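Local coordinates for ribosomal protein uL16 3-hydroxylase (Escherichia coli, PDB 4CCL) that hydroxylates an arginine of ribosomal protein uL16 at carbon 3, using ferrous iron, 2-oxoglutarate and dioxygen, and works as a homodimer, at residues B[107-112]-B[275-280]; B[115-120]-B[192-197]; B[227-232]-B[247-252]; B[327-332]-B[354-359]. All coordinates share one frame; numbering follows the deposited sequence.

Contact 1 (B[107-112]-B[275-280]); sequences RIDDLM and SRHELD
His277 and Arg276 each take one of two successive aspartates. His277 ND1 donates to Asp110 OD2 at 2.9 Å, and the bond is nearly straight (172°). The oxygen lies at the edge of the imidazole, almost in its plane. On the acceptor side the proton arrives from the anti side of the carboxylate, somewhat out of its plane. Next to this pair, Arg276 NH1 forms a salt bridge with Asp109 OD2, modelled at 2.5 Å. The two side chains cross at about a right angle, with carboxylate and guanidinium planes 64° apart. The Arg276 chain bends at chi3 (67°), which brings NH1 round to the acid. Two waters fill in the polar layer. One sits 2.6 Å from Asp109 OD1. The other bridges Asp110 OD1 and Ser275 OG, 2.9 Å from each. The aspartates lie near the start of strand 108-116 of the JmjC double-stranded beta-helix, while 275-280 is a loop of the winged-helix region. An alanine in place of His277 would probably leave Asp110 OD2 without its N-H donor and open a gap beside His88. Further out, Asn87 ND2 holds Asp110 OD1, and His88 adds a weak bond to that oxygen. Gly201 of strand 195-202 pairs with the backbone of both aspartates. Glu278 O accepts from His88 ND1.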
loop_
_atom_site.group_PDB
_atom_site.type_symbol
_atom_site.label_atom_id
_atom_site.label_comp_id
_atom_site.label_asym_id
_atom_site.label_seq_id
_atom_site.Cartn_x
_atom_site.Cartn_y
_atom_site.Cartn_z
ATOM N N ARG B 107 -17.073 4.275 -15.485
ATOM C CA ARG B 107 -16.685 5.676 -15.327
ATOM C C ARG B 107 -17.735 6.541 -14.622
ATOM O O ARG B 107 -17.404 7.587 -14.063
ATOM C CB ARG B 107 -16.332 6.286 -16.686
ATOM C CG ARG B 107 -15.060 5.726 -17.306
ATOM C CD ARG B 107 -13.821 6.425 -16.773
ATOM N NE ARG B 107 -13.653 7.750 -17.364
ATOM C CZ ARG B 107 -13.978 8.890 -16.762
ATOM N NH1 ARG B 107 -14.487 8.877 -15.539
ATOM N NH2 ARG B 107 -13.786 10.046 -17.382
ATOM N N ILE B 108 -18.991 6.106 -14.639
ATOM C CA ILE B 108 -20.065 6.898 -14.041
ATOM C C ILE B 108 -20.063 6.719 -12.523
ATOM O O ILE B 108 -19.686 5.663 -12.016
ATOM C CB ILE B 108 -21.453 6.555 -14.652
ATOM C CG1 ILE B 108 -22.403 7.750 -14.541
ATOM C CG2 ILE B 108 -22.058 5.315 -14.007
ATOM C CD1 ILE B 108 -23.788 7.493 -15.112
ATOM N N ASP B 109 -20.457 7.757 -11.791
ATOM C CA ASP B 109 -20.413 7.681 -10.336
ATOM C C ASP B 109 -21.795 7.556 -9.707
ATOM O O ASP B 109 -22.197 6.460 -9.318
ATOM C CB ASP B 109 -19.688 8.899 -9.754
ATOM C CG ASP B 109 -19.441 8.774 -8.260
ATOM O OD1 ASP B 109 -19.502 7.641 -7.741
ATOM O OD2 ASP B 109 -19.177 9.805 -7.605
ATOM N N ASP B 110 -22.525 8.668 -9.658
ATOM C CA ASP B 110 -23.821 8.744 -8.985
ATOM C C ASP B 110 -24.545 10.049 -9.320
ATOM O O ASP B 110 -24.019 10.894 -10.045
ATOM C CB ASP B 110 -23.655 8.632 -7.463
ATOM C CG ASP B 110 -23.576 7.194 -6.985
ATOM O OD1 ASP B 110 -24.369 6.358 -7.467
ATOM O OD2 ASP B 110 -22.703 6.894 -6.143
ATOM N N LEU B 111 -25.741 10.210 -8.757
ATOM C CA LEU B 111 -26.583 11.377 -9.002
ATOM C C LEU B 111 -26.728 12.197 -7.721
ATOM O O LEU B 111 -27.337 11.735 -6.754
ATOM C CB LEU B 111 -27.966 10.915 -9.487
ATOM C CG LEU B 111 -28.946 11.850 -10.217
ATOM C CD1 LEU B 111 -29.505 12.945 -9.329
ATOM C CD2 LEU B 111 -28.300 12.457 -11.440
HETATM N N MSE B 112 -26.188 13.413 -7.713
HETATM C CA MSE B 112 -26.370 14.281 -6.549
HETATM C C MSE B 112 -27.318 15.432 -6.884
HETATM O O MSE B 112 -27.225 16.033 -7.952
HETATM C CB MSE B 112 -25.022 14.782 -6.001
HETATM C CG MSE B 112 -24.535 16.127 -6.540
HETATM SE SE MSE B 112 -25.239 17.681 -5.567
HETATM C CE MSE B 112 -24.330 19.070 -6.581
ATOM N N SER B 275 -19.105 1.144 -4.748
ATOM C CA SER B 275 -19.643 2.499 -4.851
ATOM C C SER B 275 -18.991 3.460 -3.857
ATOM O O SER B 275 -18.693 3.086 -2.722
ATOM C CB SER B 275 -21.161 2.490 -4.657
ATOM O OG SER B 275 -21.698 3.798 -4.744
ATOM N N ARG B 276 -18.779 4.699 -4.291
ATOM C CA ARG B 276 -18.174 5.722 -3.443
ATOM C C ARG B 276 -19.121 6.209 -2.347
ATOM O O ARG B 276 -18.695 6.885 -1.410
ATOM C CB ARG B 276 -17.688 6.906 -4.286
ATOM C CG ARG B 276 -16.422 6.626 -5.088
ATOM C CD ARG B 276 -16.049 7.788 -6.006
ATOM N NE ARG B 276 -15.652 8.989 -5.273
ATOM C CZ ARG B 276 -16.433 10.049 -5.091
ATOM N NH1 ARG B 276 -17.663 10.064 -5.587
ATOM N NH2 ARG B 276 -15.983 11.097 -4.415
ATOM N N HIS B 277 -20.400 5.867 -2.464
ATOM C CA HIS B 277 -21.380 6.230 -1.444
ATOM C C HIS B 277 -22.086 4.997 -0.890
ATOM O O HIS B 277 -22.100 3.940 -1.522
ATOM C CB HIS B 277 -22.408 7.215 -2.002
ATOM C CG HIS B 277 -21.802 8.444 -2.609
ATOM N ND1 HIS B 277 -21.691 8.617 -3.973
ATOM C CD2 HIS B 277 -21.276 9.549 -2.041
ATOM C CE1 HIS B 277 -21.121 9.783 -4.216
ATOM N NE2 HIS B 277 -20.858 10.371 -3.065
ATOM N N GLU B 278 -22.679 5.144 0.291
ATOM C CA GLU B 278 -23.355 4.036 0.957
ATOM C C GLU B 278 -24.609 3.593 0.204
ATOM O O GLU B 278 -25.490 4.402 -0.099
ATOM C CB GLU B 278 -23.709 4.426 2.395
ATOM C CG GLU B 278 -24.404 3.330 3.184
ATOM C CD GLU B 278 -24.524 3.657 4.660
ATOM O OE1 GLU B 278 -25.289 4.583 5.007
ATOM O OE2 GLU B 278 -23.854 2.984 5.472
ATOM N N LEU B 279 -24.671 2.302 -0.106
ATOM C CA LEU B 279 -25.855 1.698 -0.709
ATOM C C LEU B 279 -26.964 1.526 0.331
ATOM O O LEU B 279 -26.700 1.509 1.532
ATOM C CB LEU B 279 -25.517 0.341 -1.347
ATOM C CG LEU B 279 -24.710 0.318 -2.655
ATOM C CD1 LEU B 279 -25.277 1.311 -3.662
ATOM C CD2 LEU B 279 -23.219 0.557 -2.432
ATOM N N ASP B 280 -28.202 1.382 -0.133
ATOM C CA ASP B 280 -29.308 1.108 0.767
ATOM C C ASP B 280 -29.393 -0.401 0.798
ATOM O O ASP B 280 -29.874 -1.012 -0.143
ATOM C CB ASP B 280 -30.598 1.686 0.165
ATOM C CG ASP B 280 -31.832 1.461 1.040
ATOM O OD1 ASP B 280 -31.885 0.472 1.800
ATOM O OD2 ASP B 280 -32.769 2.285 0.956
HETATM O O HOH W 1 -19.997 5.106 -7.434
HETATM O O HOH W 2 -22.542 4.060 -7.507
#

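Contact 2 (B[115-120]-B[192-197])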
loop_
_atom_site.group_PDB
_atom_site.type_symbol
_atom_site.label_atom_id
_atom_site.label_comp_id
_atom_site.label_asym_id
_atom_site.label_seq_id
_atom_site.Cartn_x
_atom_site.Cartn_y
_atom_site.Cartn_z
ATOM N N PHE B 115 -30.987 21.635 -4.110
ATOM C CA PHE B 115 -32.088 22.590 -4.126
ATOM C C PHE B 115 -31.592 23.929 -3.614
ATOM O O PHE B 115 -31.049 24.015 -2.516
ATOM C CB PHE B 115 -33.263 22.111 -3.269
ATOM C CG PHE B 115 -34.317 23.166 -3.044
ATOM C CD1 PHE B 115 -35.206 23.507 -4.052
ATOM C CD2 PHE B 115 -34.418 23.813 -1.823
ATOM C CE1 PHE B 115 -36.172 24.474 -3.848
ATOM C CE2 PHE B 115 -35.385 24.780 -1.613
ATOM C CZ PHE B 115 -36.262 25.112 -2.627
ATOM N N SER B 116 -31.778 24.976 -4.407
ATOM C CA SER B 116 -31.312 26.299 -4.013
ATOM C C SER B 116 -32.384 27.384 -4.131
ATOM O O SER B 116 -33.068 27.494 -5.145
ATOM C CB SER B 116 -30.067 26.689 -4.819
ATOM O OG SER B 116 -30.275 26.496 -6.208
ATOM N N VAL B 117 -32.519 28.181 -3.078
ATOM C CA VAL B 117 -33.343 29.382 -3.102
ATOM C C VAL B 117 -32.497 30.470 -3.767
ATOM O O VAL B 117 -31.286 30.296 -3.887
ATOM C CB VAL B 117 -33.731 29.791 -1.672
ATOM C CG1 VAL B 117 -34.544 28.689 -1.015
ATOM C CG2 VAL B 117 -32.488 30.096 -0.864
ATOM N N PRO B 118 -33.120 31.578 -4.220
ATOM C CA PRO B 118 -32.367 32.608 -4.952
ATOM C C PRO B 118 -31.102 33.079 -4.240
ATOM O O PRO B 118 -31.129 33.372 -3.046
ATOM C CB PRO B 118 -33.368 33.760 -5.044
ATOM C CG PRO B 118 -34.684 33.092 -5.088
ATOM C CD PRO B 118 -34.567 31.866 -4.221
ATOM N N GLY B 119 -30.002 33.144 -4.983
ATOM C CA GLY B 119 -28.707 33.470 -4.416
ATOM C C GLY B 119 -27.995 32.247 -3.868
ATOM O O GLY B 119 -26.788 32.276 -3.628
ATOM N N GLY B 120 -28.746 31.167 -3.676
ATOM C CA GLY B 120 -28.199 29.938 -3.132
ATOM C C GLY B 120 -27.262 29.241 -4.098
ATOM O O GLY B 120 -27.497 29.223 -5.307
ATOM N N LEU B 192 -31.800 31.689 -9.561
ATOM C CA LEU B 192 -32.552 32.911 -9.797
ATOM C C LEU B 192 -33.925 32.694 -9.168
ATOM O O LEU B 192 -34.301 33.397 -8.229
ATOM C CB LEU B 192 -32.645 33.210 -11.294
ATOM C CG LEU B 192 -31.288 33.414 -11.976
ATOM C CD1 LEU B 192 -31.455 33.934 -13.398
ATOM C CD2 LEU B 192 -30.411 34.350 -11.159
ATOM N N GLU B 193 -34.667 31.729 -9.702
ATOM C CA GLU B 193 -35.875 31.271 -9.033
ATOM C C GLU B 193 -35.514 30.049 -8.193
ATOM O O GLU B 193 -34.359 29.625 -8.185
ATOM C CB GLU B 193 -36.982 30.951 -10.040
ATOM C CG GLU B 193 -37.592 32.179 -10.711
ATOM C CD GLU B 193 -37.011 32.450 -12.086
ATOM O OE1 GLU B 193 -37.296 31.665 -13.016
ATOM O OE2 GLU B 193 -36.270 33.445 -12.237
ATOM N N ASN B 194 -36.481 29.501 -7.460
ATOM C CA ASN B 194 -36.236 28.310 -6.651
ATOM C C ASN B 194 -35.857 27.164 -7.574
ATOM O O ASN B 194 -36.598 26.836 -8.496
ATOM C CB ASN B 194 -37.488 27.930 -5.861
ATOM C CG ASN B 194 -37.517 28.536 -4.472
ATOM O OD1 ASN B 194 -36.646 29.319 -4.098
ATOM N ND2 ASN B 194 -38.533 28.172 -3.696
ATOM N N ALA B 195 -34.719 26.531 -7.316
ATOM C CA ALA B 195 -34.130 25.657 -8.320
ATOM C C ALA B 195 -33.727 24.262 -7.848
ATOM O O ALA B 195 -33.298 24.065 -6.710
ATOM C CB ALA B 195 -32.954 26.345 -8.963
HETATM N N MSE B 196 -33.872 23.304 -8.759
HETATM C CA MSE B 196 -33.416 21.937 -8.555
HETATM C C MSE B 196 -32.405 21.564 -9.636
HETATM O O MSE B 196 -32.673 21.708 -10.830
HETATM C CB MSE B 196 -34.601 20.968 -8.582
HETATM C CG MSE B 196 -35.505 21.074 -7.366
HETATM SE SE MSE B 196 -34.855 20.014 -5.862
HETATM C CE MSE B 196 -35.838 18.372 -6.223
ATOM N N ASN B 197 -31.235 21.101 -9.209
ATOM C CA ASN B 197 -30.194 20.678 -10.138
ATOM C C ASN B 197 -29.797 19.228 -9.909
ATOM O O ASN B 197 -29.660 18.781 -8.766
ATOM C CB ASN B 197 -28.964 21.583 -10.031
ATOM C CG ASN B 197 -29.025 22.766 -10.978
ATOM O OD1 ASN B 197 -27.999 23.352 -11.321
ATOM N ND2 ASN B 197 -30.230 23.120 -11.410
HETATM O O HOH W 3 -29.936 23.850 -7.099
#
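Phe115 and Met196, a selenomethionine, lean against each other on one face of an antiparallel strand pair. The selenium SE of Met196 is 3.7 Å from Phe115 CB. It stands 5.1 Å from the centroid of the Phe115 ring in an oblique Met-aromatic contact. A chi1 of 169° swings the Phe115 ring away from its own N and lays it alongside the neighbouring strand. At the far end of that ring, Asn194 ND2 approaches the edge, 4.0 Å from Phe115 CZ, with ring and amide planes steeply inclined (72°). The other end of this amide faces the loop: Asn194 OD1 is 3.3 Å from Pro118 CD. Helix 37-45 packs on the Phe115 and Met196 face through Pro37 and Leu40. Ser116 and Ala195 point to the other face, where Ser116 OG meets Ala195 CB at 3.8 Å. They form a hydrogen-bonded pair: Ser116 N to Ala195 O and Ala195 N to Ser116 O are both 2.9 Å. A type II turn follows from Val117 to Gly120. The pair joins strands 108-116 and 195-202, adjacent in the JmjC double-stranded beta-helix, with the Ser116 and Ala195 face toward Arg140, inferred to bind substrate.

Contact 3 (B[227-232]-B[247-252])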
loop_
_atom_site.group_PDB
_atom_site.type_symbol
_atom_site.label_atom_id
_atom_site.label_comp_id
_atom_site.label_asym_id
_atom_site.label_seq_id
_atom_site.Cartn_x
_atom_site.Cartn_y
_atom_site.Cartn_z
ATOM N N TYR B 227 10.862 -13.881 -2.293
ATOM C CA TYR B 227 11.979 -13.059 -1.836
ATOM C C TYR B 227 13.025 -12.772 -2.908
ATOM O O TYR B 227 13.251 -13.586 -3.801
ATOM C CB TYR B 227 12.633 -13.684 -0.606
ATOM C CG TYR B 227 11.780 -13.571 0.631
ATOM C CD1 TYR B 227 10.727 -14.446 0.850
ATOM C CD2 TYR B 227 12.012 -12.577 1.570
ATOM C CE1 TYR B 227 9.937 -14.344 1.976
ATOM C CE2 TYR B 227 11.227 -12.468 2.699
ATOM C CZ TYR B 227 10.192 -13.356 2.898
ATOM O OH TYR B 227 9.406 -13.252 4.020
ATOM N N TYR B 228 13.634 -11.593 -2.822
ATOM C CA TYR B 228 14.795 -11.250 -3.632
ATOM C C TYR B 228 15.870 -12.306 -3.407
ATOM O O TYR B 228 16.099 -12.730 -2.273
ATOM C CB TYR B 228 15.314 -9.862 -3.241
ATOM C CG TYR B 228 16.606 -9.446 -3.920
ATOM C CD1 TYR B 228 17.843 -9.790 -3.382
ATOM C CD2 TYR B 228 16.588 -8.693 -5.088
ATOM C CE1 TYR B 228 19.022 -9.410 -3.996
ATOM C CE2 TYR B 228 17.764 -8.306 -5.709
ATOM C CZ TYR B 228 18.977 -8.668 -5.157
ATOM O OH TYR B 228 20.150 -8.286 -5.768
ATOM N N SER B 229 16.521 -12.736 -4.482
ATOM C CA SER B 229 17.535 -13.780 -4.391
ATOM C C SER B 229 18.736 -13.460 -5.274
ATOM O O SER B 229 18.579 -12.964 -6.391
ATOM C CB SER B 229 16.945 -15.137 -4.778
ATOM O OG SER B 229 16.664 -15.191 -6.165
ATOM N N ASP B 230 19.932 -13.736 -4.765
ATOM C CA ASP B 230 21.159 -13.390 -5.477
ATOM C C ASP B 230 22.264 -14.443 -5.360
ATOM O O ASP B 230 23.293 -14.192 -4.740
ATOM C CB ASP B 230 21.669 -12.029 -4.998
ATOM C CG ASP B 230 21.745 -11.936 -3.484
ATOM O OD1 ASP B 230 21.323 -12.896 -2.804
ATOM O OD2 ASP B 230 22.216 -10.897 -2.974
ATOM N N PRO B 231 22.058 -15.623 -5.966
ATOM C CA PRO B 231 23.095 -16.664 -5.953
ATOM C C PRO B 231 24.304 -16.214 -6.764
ATOM O O PRO B 231 25.432 -16.653 -6.549
ATOM C CB PRO B 231 22.409 -17.842 -6.649
ATOM C CG PRO B 231 21.384 -17.211 -7.539
ATOM C CD PRO B 231 20.892 -16.008 -6.783
ATOM N N ASP B 232 24.029 -15.317 -7.699
ATOM C CA ASP B 232 25.011 -14.742 -8.610
ATOM C C ASP B 232 25.608 -13.422 -8.122
ATOM O O ASP B 232 26.285 -12.732 -8.887
ATOM C CB ASP B 232 24.481 -14.668 -10.043
ATOM C CG ASP B 232 24.587 -16.003 -10.762
ATOM O OD1 ASP B 232 25.447 -16.821 -10.361
ATOM O OD2 ASP B 232 23.820 -16.239 -11.718
HETATM N N MSE B 247 18.951 -2.764 -7.923
HETATM C CA MSE B 247 17.770 -1.907 -7.965
HETATM C C MSE B 247 16.829 -2.369 -9.067
HETATM O O MSE B 247 15.616 -2.476 -8.864
HETATM C CB MSE B 247 18.170 -0.452 -8.222
HETATM C CG MSE B 247 19.079 0.145 -7.164
HETATM SE SE MSE B 247 18.182 0.360 -5.446
HETATM C CE MSE B 247 16.858 1.700 -5.953
ATOM N N ASP B 248 17.407 -2.631 -10.237
ATOM C CA ASP B 248 16.652 -3.091 -11.394
ATOM C C ASP B 248 15.925 -4.398 -11.113
ATOM O O ASP B 248 14.764 -4.550 -11.480
ATOM C CB ASP B 248 17.565 -3.252 -12.615
ATOM C CG ASP B 248 17.952 -1.923 -13.232
ATOM O OD1 ASP B 248 17.229 -0.928 -13.006
ATOM O OD2 ASP B 248 18.974 -1.880 -13.950
ATOM N N LYS B 249 16.608 -5.339 -10.467
ATOM C CA LYS B 249 15.990 -6.613 -10.115
ATOM C C LYS B 249 14.822 -6.368 -9.161
ATOM O O LYS B 249 13.701 -6.856 -9.381
ATOM C CB LYS B 249 17.027 -7.548 -9.481
ATOM C CG LYS B 249 16.674 -9.024 -9.567
ATOM C CD LYS B 249 17.913 -9.884 -9.787
ATOM C CE LYS B 249 18.512 -10.366 -8.475
ATOM N NZ LYS B 249 17.655 -11.392 -7.815
ATOM N N LEU B 250 15.097 -5.584 -8.120
ATOM C CA LEU B 250 14.105 -5.233 -7.107
ATOM C C LEU B 250 12.826 -4.643 -7.702
ATOM O O LEU B 250 11.725 -5.086 -7.375
ATOM C CB LEU B 250 14.712 -4.266 -6.089
ATOM C CG LEU B 250 15.735 -4.863 -5.120
ATOM C CD1 LEU B 250 16.646 -3.780 -4.561
ATOM C CD2 LEU B 250 15.038 -5.612 -3.992
ATOM N N ARG B 251 12.971 -3.648 -8.575
ATOM C CA ARG B 251 11.815 -3.040 -9.234
ATOM C C ARG B 251 11.132 -4.018 -10.189
ATOM O O ARG B 251 9.895 -4.043 -10.315
ATOM C CB ARG B 251 12.224 -1.756 -9.963
ATOM C CG ARG B 251 11.628 -1.597 -11.349
ATOM C CD ARG B 251 11.707 -0.154 -11.810
ATOM N NE ARG B 251 12.951 0.492 -11.402
ATOM C CZ ARG B 251 14.070 0.482 -12.116
ATOM N NH1 ARG B 251 14.113 -0.149 -13.282
ATOM N NH2 ARG B 251 15.149 1.103 -11.658
ATOM N N GLU B 252 11.951 -4.834 -10.846
ATOM C CA GLU B 252 11.458 -5.809 -11.804
ATOM C C GLU B 252 10.529 -6.785 -11.105
ATOM O O GLU B 252 9.574 -7.282 -11.704
ATOM C CB GLU B 252 12.620 -6.546 -12.473
ATOM C CG GLU B 252 12.292 -7.103 -13.845
ATOM C CD GLU B 252 11.791 -6.038 -14.806
ATOM O OE1 GLU B 252 12.293 -4.892 -14.756
ATOM O OE2 GLU B 252 10.888 -6.350 -15.610
#
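Lys249 makes a cation-pi contact with Tyr228. Lys249 NZ lies over one face of the Tyr228 ring, 4.0 Å from its centroid and shifted toward the rim. The two side chains cross at about a right angle, so the lysine runs over the CE2 side of the ring. Lys249 CE comes to 3.5 Å from Tyr228 CE2. The lysine chain leaves its backbone N behind at chi1 (-158°) and then bends at each later torsion, which folds the ammonium back over the ring. Apolar contact is made by Leu250, whose CD2 sits 3.6 Å from Tyr228 CD2. The contact joins the loop between helix 207-220 and strand 241-242 to helix 244-258, in the part of the chain that meets the second subunit. A leucine in place of Tyr228 would probably leave the Lys249 ammonium without its aromatic face and its chain freer to turn. Polar contact is less certain. Lys249 NZ is modelled as donating to Ser229 O at 2.3 Å, which is too short to be taken at face value. Glu246 and Met253 also touch Tyr228 from helix 244-258. Asp230 and the ring of Tyr228 also meet the second subunit. Arg107 of the second subunit forms a salt bridge with Asp230 OD2, Gln18 of the second subunit accepts from Asp230 N, and Trp106 of the second subunit meets the Tyr228 ring edge-to-face.

Contact 4 (B[327-332]-B[354-359]); sequences SPHRPA and PSFLAM. With SO4 (sulfate ion), chain O.
Arg330 NH2 donates to O1 of a sulfate ion at 2.8 Å in a fairly straight bond (166°). The sulfate is probably from the crystallisation liquor. Across the segments the contact is apolar and aromatic. A chi1 of 180° on Phe356 sends its ring from helix 354-365 toward the start of helix 330-338. There its far end meets Ala332, with Phe356 CZ 3.4 Å from Ala332 CB. Ser327 OG lies at the edge of the same ring, 3.5 Å from Phe356 CD1. His329 N donates to Ser327 OG only weakly, at 3.4 Å. The His329 and Phe356 side chains cross obliquely; His329 NE2 is 4.1 Å from Phe356 CB, and the two ring planes are 57° apart. Met359, a selenomethionine, brings CE to within 4.2 Å of Ser327 CB. A manganese ion lies about 4 Å from the His329 side chain. Phe356 of helix 354-365 thus packs against the N-terminal end of helix 330-338 and the residues leading into it: Ser327, the N-cap residue His329 and Ala332. The polar bonds lie within 327-332 or go to the sulfate and to Asp353, which accepts from His329 NE2 and is likely to fix the turn of its ring.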
loop_
_atom_site.group_PDB
_atom_site.type_symbol
_atom_site.label_atom_id
_atom_site.label_comp_id
_atom_site.label_asym_id
_atom_site.label_seq_id
_atom_site.Cartn_x
_atom_site.Cartn_y
_atom_site.Cartn_z
ATOM N N SER B 327 -19.661 -17.626 -13.402
ATOM C CA SER B 327 -20.593 -18.679 -13.790
ATOM C C SER B 327 -20.374 -19.126 -15.234
ATOM O O SER B 327 -20.023 -18.317 -16.093
ATOM C CB SER B 327 -22.040 -18.209 -13.593
ATOM O OG SER B 327 -22.963 -19.240 -13.896
ATOM N N PRO B 328 -20.580 -20.425 -15.502
ATOM C CA PRO B 328 -20.519 -20.971 -16.864
ATOM C C PRO B 328 -21.578 -20.392 -17.799
ATOM O O PRO B 328 -21.445 -20.537 -19.015
ATOM C CB PRO B 328 -20.754 -22.475 -16.658
ATOM C CG PRO B 328 -21.364 -22.597 -15.303
ATOM C CD PRO B 328 -20.766 -21.486 -14.500
ATOM N N HIS B 329 -22.598 -19.735 -17.254
ATOM C CA HIS B 329 -23.684 -19.261 -18.096
ATOM C C HIS B 329 -23.450 -17.786 -18.381
ATOM O O HIS B 329 -23.608 -16.929 -17.510
ATOM C CB HIS B 329 -25.028 -19.440 -17.384
ATOM C CG HIS B 329 -25.181 -20.759 -16.691
ATOM N ND1 HIS B 329 -26.028 -21.744 -17.142
ATOM C CD2 HIS B 329 -24.598 -21.251 -15.568
ATOM C CE1 HIS B 329 -25.960 -22.791 -16.335
ATOM N NE2 HIS B 329 -25.096 -22.511 -15.372
ATOM N N ARG B 330 -23.057 -17.511 -19.619
ATOM C CA ARG B 330 -22.804 -16.151 -20.095
ATOM C C ARG B 330 -24.029 -15.237 -20.289
ATOM O O ARG B 330 -24.002 -14.089 -19.852
ATOM C CB ARG B 330 -21.899 -16.153 -21.333
ATOM C CG ARG B 330 -21.304 -14.795 -21.647
ATOM C CD ARG B 330 -20.356 -14.857 -22.832
ATOM N NE ARG B 330 -20.165 -13.538 -23.427
ATOM C CZ ARG B 330 -19.250 -12.661 -23.029
ATOM N NH1 ARG B 330 -18.426 -12.962 -22.034
ATOM N NH2 ARG B 330 -19.158 -11.482 -23.628
ATOM N N PRO B 331 -25.087 -15.722 -20.976
ATOM C CA PRO B 331 -26.260 -14.859 -21.181
ATOM C C PRO B 331 -26.836 -14.321 -19.872
ATOM O O PRO B 331 -27.260 -13.164 -19.801
ATOM C CB PRO B 331 -27.269 -15.802 -21.842
ATOM C CG PRO B 331 -26.440 -16.792 -22.554
ATOM C CD PRO B 331 -25.237 -17.010 -21.681
ATOM N N ALA B 332 -26.833 -15.164 -18.847
ATOM C CA ALA B 332 -27.344 -14.791 -17.535
ATOM C C ALA B 332 -26.503 -13.688 -16.900
ATOM O O ALA B 332 -27.037 -12.697 -16.395
ATOM C CB ALA B 332 -27.387 -16.003 -16.634
ATOM N N PRO B 354 -28.481 -25.783 -10.413
ATOM C CA PRO B 354 -28.579 -25.518 -8.975
ATOM C C PRO B 354 -27.451 -24.625 -8.464
ATOM O O PRO B 354 -27.643 -23.911 -7.481
ATOM C CB PRO B 354 -28.477 -26.918 -8.357
ATOM C CG PRO B 354 -28.922 -27.841 -9.436
ATOM C CD PRO B 354 -28.416 -27.225 -10.701
ATOM N N SER B 355 -26.299 -24.656 -9.124
ATOM C CA SER B 355 -25.181 -23.800 -8.736
ATOM C C SER B 355 -25.485 -22.334 -9.023
ATOM O O SER B 355 -25.323 -21.476 -8.152
ATOM C CB SER B 355 -23.897 -24.225 -9.449
ATOM O OG SER B 355 -23.355 -25.398 -8.868
ATOM N N PHE B 356 -25.925 -22.053 -10.247
ATOM C CA PHE B 356 -26.309 -20.697 -10.623
ATOM C C PHE B 356 -27.445 -20.199 -9.744
ATOM O O PHE B 356 -27.431 -19.056 -9.295
ATOM C CB PHE B 356 -26.730 -20.619 -12.093
ATOM C CG PHE B 356 -27.140 -19.237 -12.527
ATOM C CD1 PHE B 356 -26.193 -18.334 -12.977
ATOM C CD2 PHE B 356 -28.468 -18.838 -12.474
ATOM C CE1 PHE B 356 -26.561 -17.060 -13.372
ATOM C CE2 PHE B 356 -28.842 -17.566 -12.868
ATOM C CZ PHE B 356 -27.888 -16.677 -13.316
ATOM N N LEU B 357 -28.431 -21.061 -9.517
ATOM C CA LEU B 357 -29.571 -20.716 -8.679
ATOM C C LEU B 357 -29.097 -20.378 -7.269
ATOM O O LEU B 357 -29.605 -19.450 -6.636
ATOM C CB LEU B 357 -30.575 -21.870 -8.644
ATOM C CG LEU B 357 -31.905 -21.589 -7.945
ATOM C CD1 LEU B 357 -32.579 -20.376 -8.568
ATOM C CD2 LEU B 357 -32.814 -22.807 -8.008
ATOM N N ALA B 358 -28.107 -21.128 -6.795
ATOM C CA ALA B 358 -27.517 -20.891 -5.483
ATOM C C ALA B 358 -26.833 -19.528 -5.421
ATOM O O ALA B 358 -27.076 -18.747 -4.499
ATOM C CB ALA B 358 -26.532 -21.995 -5.139
HETATM N N MSE B 359 -25.978 -19.250 -6.404
HETATM C CA MSE B 359 -25.309 -17.953 -6.496
HETATM C C MSE B 359 -26.304 -16.802 -6.494
HETATM O O MSE B 359 -26.179 -15.868 -5.703
HETATM C CB MSE B 359 -24.462 -17.860 -7.764
HETATM C CG MSE B 359 -24.107 -16.427 -8.138
HETATM SE SE MSE B 359 -23.213 -16.275 -9.856
HETATM C CE MSE B 359 -21.711 -17.454 -9.488
HETATM S S SO4 O . -16.306 -8.719 -23.021
HETATM O O1 SO4 O . -17.564 -9.371 -22.672
HETATM O O2 SO4 O . -15.210 -9.357 -22.298
HETATM O O3 SO4 O . -16.074 -8.836 -24.458
HETATM O O4 SO4 O . -16.374 -7.306 -22.657
#

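Contacts 1 and 2 share strand 108-116, one near each end, with centres about 24 Å apart. In contact 1 the Arg276 side chain is about 10 Å from that of the iron ligand Asp127. In contact 2 the Pro118 side chain is about 13 Å from a manganese ion, which is not the ion near His329 of contact 4. The centres of contacts 1 and 4 are about 27 Å apart, and contact 1 ties the winged-helix region to the sheet of the JmjC domain. The centres of contacts 1 and 3 are about 42 Å apart within one chain. Across the dimer interface, contact 3 of one subunit meets contact 1 of the other.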